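Local coordinates for protein tryptophanyl-tRNA synthetase (Aeropyrum pernix, PDB 3A04) that catalyses the ATP-dependent joining of L-tryptophan to its cognate tRNA, releasing AMP and diphosphate, at residues Ala39-Ser44 with Glu63-Gly68; Arg56-Ile61 with Asn100-Phe105. All coordinates share one frame; numbering follows the deposited sequence.

Contact 1: residues Ala39-Ser44 with Glu63-Gly68; sequences AGMEPS and EAKARG
Met-41 and Lys-65 meet through the thioether of one and the aliphatic chain of the other: SD lies 4.0 Å from Lys-65 CD and 4.2 Å from Lys-65 CE, the two side chains crossing at a slant. No hydrogen bond joins the two segments, so the contact rests on van der Waals packing. Beside it, the methyl group of Ala-39 sits 4.3 Å from Lys-65 CD and 4.5 Å from the CB of Ala-66. Here the backbones come closest, with the CA atoms of Ala-39 and Ala-66 4.7 Å apart, where the small side chains of both alanines allow the close approach.

The lysine is placed by its torsions. With CG opposite the backbone N (chi1 -165°) and the chain extended as far as CE, it runs out from the helix past Ala-39 to the sulfur, and a bend at chi4 (-63°) then turns NZ to the carbonyl O of Asn-100, its hydrogen-bond partner. Met-41 is buried, its side chain also touching Leu-36, Leu-62 and Tyr-96.

Farther out, 39-44 leaves the end of helix 33-38, where Gly-40, at positive phi, forms a Schellman motif; 63-68 holds the last turn of helix 58-66, which Gly-68 ends in the same manner. Ser-44 is the N-cap of the next helix, its OG bonded to the backbone N of Met-47. The arrangement is loop-against-helix packing: the loop that follows the Schellman motif of helix 33-38 lies against the last turn of helix 58-66, which leads into strand 72-77 of the central sheet.

Contact 2: residues Arg56-Ile61 with Asn100-Phe105; sequences RDFDKI and NGFKVF
Phe-58 and Ile-61, one turn apart on helix 58-66, both touch the ring of Phe-102. Asp-57, the N-cap residue, starts this helix without a capping bond from its side chain, and its OD2 instead forms a salt bridge with Arg-226. Phe-58 comes next: with CG opposite its backbone N (chi1 -167°), the ring is carried across to Phe-102, and CE1 lies 3.9 Å from Phe-102 CZ. Phe-102 comes to the edge of the Phe-58 ring, CE2 lying in its plane. Three residues on, Ile-61 points at the other segment and sets its CG2 methyl 3.9 Å from Phe-102 CE2, the two side chains crossing at about a right angle. The Phe-102 ring thus presents its CE2 and CZ to both partners, while Val-71 and Leu-97 also touch its side chain. Replacing Phe-102 by an alanine would probably leave a gap between helix 58-66 and the turn that leads into strand 103-108, with Phe-58 CE1 and Ile-61 CG2 lacking the ring they pack on here. Gly-101, at positive phi, closes helix 85-99 with a Schellman motif just before strand 103-108 begins. This is hydrophobic-core packing of a helix against the entrance to a parallel strand in the Rossmann-like catalytic fold of class I synthetases.

Contacts 1 and 2 share helix 58-66, and their centres are 9 Å apart. Lys-65 ties them together: its NZ lies 2.6 Å from the carbonyl O of Asn-100, and its CE packs 3.5 Å from Phe-102 CE1. Met-41 of contact 1 reaches the same ring, its SD 4.1 Å from Phe-102 CE1, so Phe-102, which carries contact 2, also packs on these two side chains of contact 1. Along the chain the segments alternate. Helix 85-99, which ends at the turn before Phe-102, begins within the 'HIGH' region, whose residues Phe-85 to His-87 lie in its first turn; neither contact includes residues of that motif or of the iron–sulfur cluster pocket.

Contact 1: residues Ala39-Ser44 with Glu63-Gly68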
loop_
_atom_site.group_PDB
_atom_site.type_symbol
_atom_site.label_atom_id
_atom_site.label_comp_id
_atom_site.label_asym_id
_atom_site.label_seq_id
_atom_site.Cartn_x
_atom_site.Cartn_y
_atom_site.Cartn_z
ATOM N N ALA A 39 -20.473 -9.889 31.513
ATOM C CA ALA A 39 -20.009 -10.760 30.413
ATOM C C ALA A 39 -19.558 -12.187 30.860
ATOM O O ALA A 39 -19.141 -13.013 30.022
ATOM C CB ALA A 39 -18.941 -10.041 29.517
ATOM N N GLY A 40 -19.696 -12.501 32.160
ATOM C CA GLY A 40 -19.356 -13.847 32.629
ATOM C C GLY A 40 -17.839 -14.092 32.715
ATOM O O GLY A 40 -17.410 -15.188 32.520
ATOM N N MET A 41 -17.056 -13.067 33.056
ATOM C CA MET A 41 -15.602 -13.106 32.979
ATOM C C MET A 41 -15.102 -12.679 34.346
ATOM O O MET A 41 -15.642 -11.746 34.906
ATOM C CB MET A 41 -15.088 -12.133 31.876
ATOM C CG MET A 41 -15.430 -12.588 30.440
ATOM S SD MET A 41 -14.888 -11.374 29.197
ATOM C CE MET A 41 -13.078 -11.261 29.507
ATOM N N GLU A 42 -14.083 -13.357 34.873
ATOM C CA GLU A 42 -13.379 -12.876 36.068
ATOM C C GLU A 42 -12.034 -12.270 35.666
ATOM O O GLU A 42 -11.415 -12.768 34.717
ATOM C CB GLU A 42 -13.136 -14.035 37.048
ATOM C CG GLU A 42 -14.408 -14.543 37.722
ATOM C CD GLU A 42 -15.013 -13.553 38.755
ATOM O OE1 GLU A 42 -14.266 -12.822 39.466
ATOM O OE2 GLU A 42 -16.264 -13.497 38.848
ATOM N N PRO A 43 -11.605 -11.198 36.364
ATOM C CA PRO A 43 -10.394 -10.553 35.942
ATOM C C PRO A 43 -9.220 -11.556 36.018
ATOM O O PRO A 43 -9.170 -12.418 36.930
ATOM C CB PRO A 43 -10.190 -9.430 36.962
ATOM C CG PRO A 43 -11.543 -9.292 37.714
ATOM C CD PRO A 43 -12.223 -10.583 37.570
ATOM N N SER A 44 -8.293 -11.407 35.076
ATOM C CA SER A 44 -7.004 -12.142 35.084
ATOM C C SER A 44 -6.108 -11.597 36.181
ATOM O O SER A 44 -6.375 -10.503 36.704
ATOM C CB SER A 44 -6.346 -11.858 33.726
ATOM O OG SER A 44 -5.888 -10.505 33.685
ATOM N N GLU A 63 -20.062 -5.063 26.305
ATOM C CA GLU A 63 -21.550 -4.925 26.066
ATOM C C GLU A 63 -21.936 -5.784 24.879
ATOM O O GLU A 63 -22.923 -6.603 24.936
ATOM C CB GLU A 63 -21.963 -3.437 25.883
ATOM C CG GLU A 63 -22.130 -2.660 27.250
ATOM C CD GLU A 63 -22.080 -1.111 27.179
ATOM O OE1 GLU A 63 -21.920 -0.514 26.080
ATOM O OE2 GLU A 63 -22.188 -0.461 28.260
ATOM N N ALA A 64 -21.185 -5.642 23.780
ATOM C CA ALA A 64 -21.479 -6.560 22.632
ATOM C C ALA A 64 -21.399 -8.041 22.991
ATOM O O ALA A 64 -22.301 -8.897 22.637
ATOM C CB ALA A 64 -20.528 -6.251 21.465
ATOM N N LYS A 65 -20.301 -8.401 23.703
ATOM C CA LYS A 65 -20.165 -9.780 24.088
ATOM C C LYS A 65 -21.336 -10.316 24.940
ATOM O O LYS A 65 -21.755 -11.491 24.758
ATOM C CB LYS A 65 -18.878 -9.970 24.880
ATOM C CG LYS A 65 -18.465 -11.408 25.025
ATOM C CD LYS A 65 -17.154 -11.439 25.846
ATOM C CE LYS A 65 -16.473 -12.770 25.600
ATOM N NZ LYS A 65 -17.280 -13.970 26.065
ATOM N N ALA A 66 -21.739 -9.539 25.928
ATOM C CA ALA A 66 -22.871 -9.956 26.790
ATOM C C ALA A 66 -24.207 -10.152 26.011
ATOM O O ALA A 66 -25.010 -10.966 26.397
ATOM C CB ALA A 66 -23.044 -9.003 28.007
ATOM N N ARG A 67 -24.440 -9.454 24.910
ATOM C CA ARG A 67 -25.690 -9.694 24.217
ATOM C C ARG A 67 -25.494 -10.784 23.211
ATOM O O ARG A 67 -26.438 -11.096 22.462
ATOM C CB ARG A 67 -26.265 -8.454 23.554
ATOM C CG ARG A 67 -25.357 -7.729 22.570
ATOM C CD ARG A 67 -26.205 -6.693 21.772
ATOM N NE ARG A 67 -25.317 -5.847 21.001
ATOM C CZ ARG A 67 -24.792 -4.713 21.436
ATOM N NH1 ARG A 67 -25.101 -4.260 22.633
ATOM N NH2 ARG A 67 -23.935 -4.042 20.654
ATOM N N GLY A 68 -24.266 -11.359 23.168
ATOM C CA GLY A 68 -24.059 -12.598 22.421
ATOM C C GLY A 68 -23.306 -12.414 21.116
ATOM O O GLY A 68 -23.184 -13.385 20.316
#

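Contact 2: residues Arg56-Ile61 with Asn100-Phe105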
loop_
_atom_site.group_PDB
_atom_site.type_symbol
_atom_site.label_atom_id
_atom_site.label_comp_id
_atom_site.label_asym_id
_atom_site.label_seq_id
_atom_site.Cartn_x
_atom_site.Cartn_y
_atom_site.Cartn_z
ATOM N N ARG A 56 -9.755 1.980 26.831
ATOM C CA ARG A 56 -10.602 2.958 26.125
ATOM C C ARG A 56 -11.617 2.157 25.338
ATOM O O ARG A 56 -11.237 1.308 24.514
ATOM C CB ARG A 56 -9.767 3.878 25.250
ATOM C CG ARG A 56 -10.672 4.957 24.492
ATOM C CD ARG A 56 -9.782 5.957 23.814
ATOM N NE ARG A 56 -8.849 5.322 22.847
ATOM C CZ ARG A 56 -7.591 5.698 22.677
ATOM N NH1 ARG A 56 -7.097 6.746 23.337
ATOM N NH2 ARG A 56 -6.799 5.045 21.806
ATOM N N ASP A 57 -12.915 2.338 25.644
ATOM C CA ASP A 57 -14.022 1.690 24.918
ATOM C C ASP A 57 -14.140 0.179 25.115
ATOM O O ASP A 57 -14.931 -0.477 24.427
ATOM C CB ASP A 57 -13.926 2.040 23.389
ATOM C CG ASP A 57 -14.310 3.539 23.071
ATOM O OD1 ASP A 57 -14.838 4.227 24.002
ATOM O OD2 ASP A 57 -14.103 3.976 21.908
ATOM N N PHE A 58 -13.343 -0.430 26.018
ATOM C CA PHE A 58 -13.507 -1.906 26.279
ATOM C C PHE A 58 -14.895 -2.254 26.858
ATOM O O PHE A 58 -15.440 -3.382 26.725
ATOM C CB PHE A 58 -12.347 -2.380 27.221
ATOM C CG PHE A 58 -12.194 -3.895 27.340
ATOM C CD1 PHE A 58 -12.254 -4.694 26.212
ATOM C CD2 PHE A 58 -12.011 -4.501 28.611
ATOM C CE1 PHE A 58 -12.105 -6.140 26.309
ATOM C CE2 PHE A 58 -11.892 -5.888 28.754
ATOM C CZ PHE A 58 -11.933 -6.722 27.617
ATOM N N ASP A 59 -15.499 -1.292 27.548
ATOM C CA ASP A 59 -16.947 -1.410 27.902
ATOM C C ASP A 59 -17.890 -1.734 26.738
ATOM O O ASP A 59 -18.724 -2.664 26.824
ATOM C CB ASP A 59 -17.427 -0.156 28.645
ATOM C CG ASP A 59 -17.220 1.133 27.859
ATOM O OD1 ASP A 59 -16.326 1.226 27.016
ATOM O OD2 ASP A 59 -17.951 2.110 28.143
ATOM N N LYS A 60 -17.716 -1.023 25.626
ATOM C CA LYS A 60 -18.525 -1.306 24.411
ATOM C C LYS A 60 -18.284 -2.730 23.957
ATOM O O LYS A 60 -19.214 -3.423 23.521
ATOM C CB LYS A 60 -18.137 -0.312 23.281
ATOM C CG LYS A 60 -18.518 1.164 23.610
ATOM C CD LYS A 60 -17.975 2.170 22.601
ATOM C CE LYS A 60 -18.611 2.097 21.198
ATOM N NZ LYS A 60 -17.938 3.059 20.169
ATOM N N ILE A 61 -17.014 -3.206 24.080
ATOM C CA ILE A 61 -16.741 -4.595 23.638
ATOM C C ILE A 61 -17.516 -5.587 24.481
ATOM O O ILE A 61 -18.094 -6.532 23.962
ATOM C CB ILE A 61 -15.218 -4.948 23.806
ATOM C CG1 ILE A 61 -14.356 -3.892 23.134
ATOM C CG2 ILE A 61 -14.958 -6.386 23.261
ATOM C CD1 ILE A 61 -14.631 -3.868 21.540
ATOM N N ASN A 100 -11.830 -16.847 27.264
ATOM C CA ASN A 100 -13.166 -16.226 27.579
ATOM C C ASN A 100 -13.986 -15.908 26.310
ATOM O O ASN A 100 -14.924 -15.148 26.334
ATOM C CB ASN A 100 -12.961 -15.011 28.466
ATOM C CG ASN A 100 -12.578 -15.406 29.858
ATOM O OD1 ASN A 100 -13.459 -15.747 30.660
ATOM N ND2 ASN A 100 -11.274 -15.429 30.155
ATOM N N GLY A 101 -13.688 -16.584 25.220
ATOM C CA GLY A 101 -14.550 -16.492 24.067
ATOM C C GLY A 101 -14.101 -15.520 22.961
ATOM O O GLY A 101 -14.739 -15.505 21.882
ATOM N N PHE A 102 -13.019 -14.732 23.137
ATOM C CA PHE A 102 -12.627 -13.771 22.045
ATOM C C PHE A 102 -12.017 -14.479 20.883
ATOM O O PHE A 102 -11.188 -15.403 21.095
ATOM C CB PHE A 102 -11.609 -12.712 22.567
ATOM C CG PHE A 102 -12.181 -11.692 23.459
ATOM C CD1 PHE A 102 -12.861 -12.041 24.596
ATOM C CD2 PHE A 102 -11.984 -10.318 23.154
ATOM C CE1 PHE A 102 -13.385 -11.039 25.439
ATOM C CE2 PHE A 102 -12.523 -9.307 23.944
ATOM C CZ PHE A 102 -13.233 -9.649 25.106
ATOM N N LYS A 103 -12.316 -14.019 19.638
ATOM C CA LYS A 103 -11.569 -14.488 18.485
ATOM C C LYS A 103 -10.206 -13.767 18.525
ATOM O O LYS A 103 -10.144 -12.552 18.619
ATOM C CB LYS A 103 -12.344 -14.145 17.164
ATOM C CG LYS A 103 -11.644 -14.631 15.889
ATOM C CD LYS A 103 -11.531 -16.178 15.688
ATOM C CE LYS A 103 -10.778 -16.450 14.442
ATOM N NZ LYS A 103 -10.757 -17.956 14.112
ATOM N N VAL A 104 -9.110 -14.490 18.415
ATOM C CA VAL A 104 -7.803 -13.856 18.426
ATOM C C VAL A 104 -7.227 -13.793 17.005
ATOM O O VAL A 104 -7.228 -14.796 16.265
ATOM C CB VAL A 104 -6.768 -14.690 19.312
ATOM C CG1 VAL A 104 -5.409 -14.012 19.372
ATOM C CG2 VAL A 104 -7.347 -14.869 20.763
ATOM N N PHE A 105 -6.719 -12.603 16.659
ATOM C CA PHE A 105 -6.021 -12.379 15.419
ATOM C C PHE A 105 -4.620 -11.973 15.794
ATOM O O PHE A 105 -4.418 -11.080 16.618
ATOM C CB PHE A 105 -6.661 -11.203 14.623
ATOM C CG PHE A 105 -8.029 -11.541 14.035
ATOM C CD1 PHE A 105 -9.175 -11.383 14.762
ATOM C CD2 PHE A 105 -8.114 -12.083 12.718
ATOM C CE1 PHE A 105 -10.442 -11.677 14.185
ATOM C CE2 PHE A 105 -9.374 -12.393 12.123
ATOM C CZ PHE A 105 -10.535 -12.171 12.891
#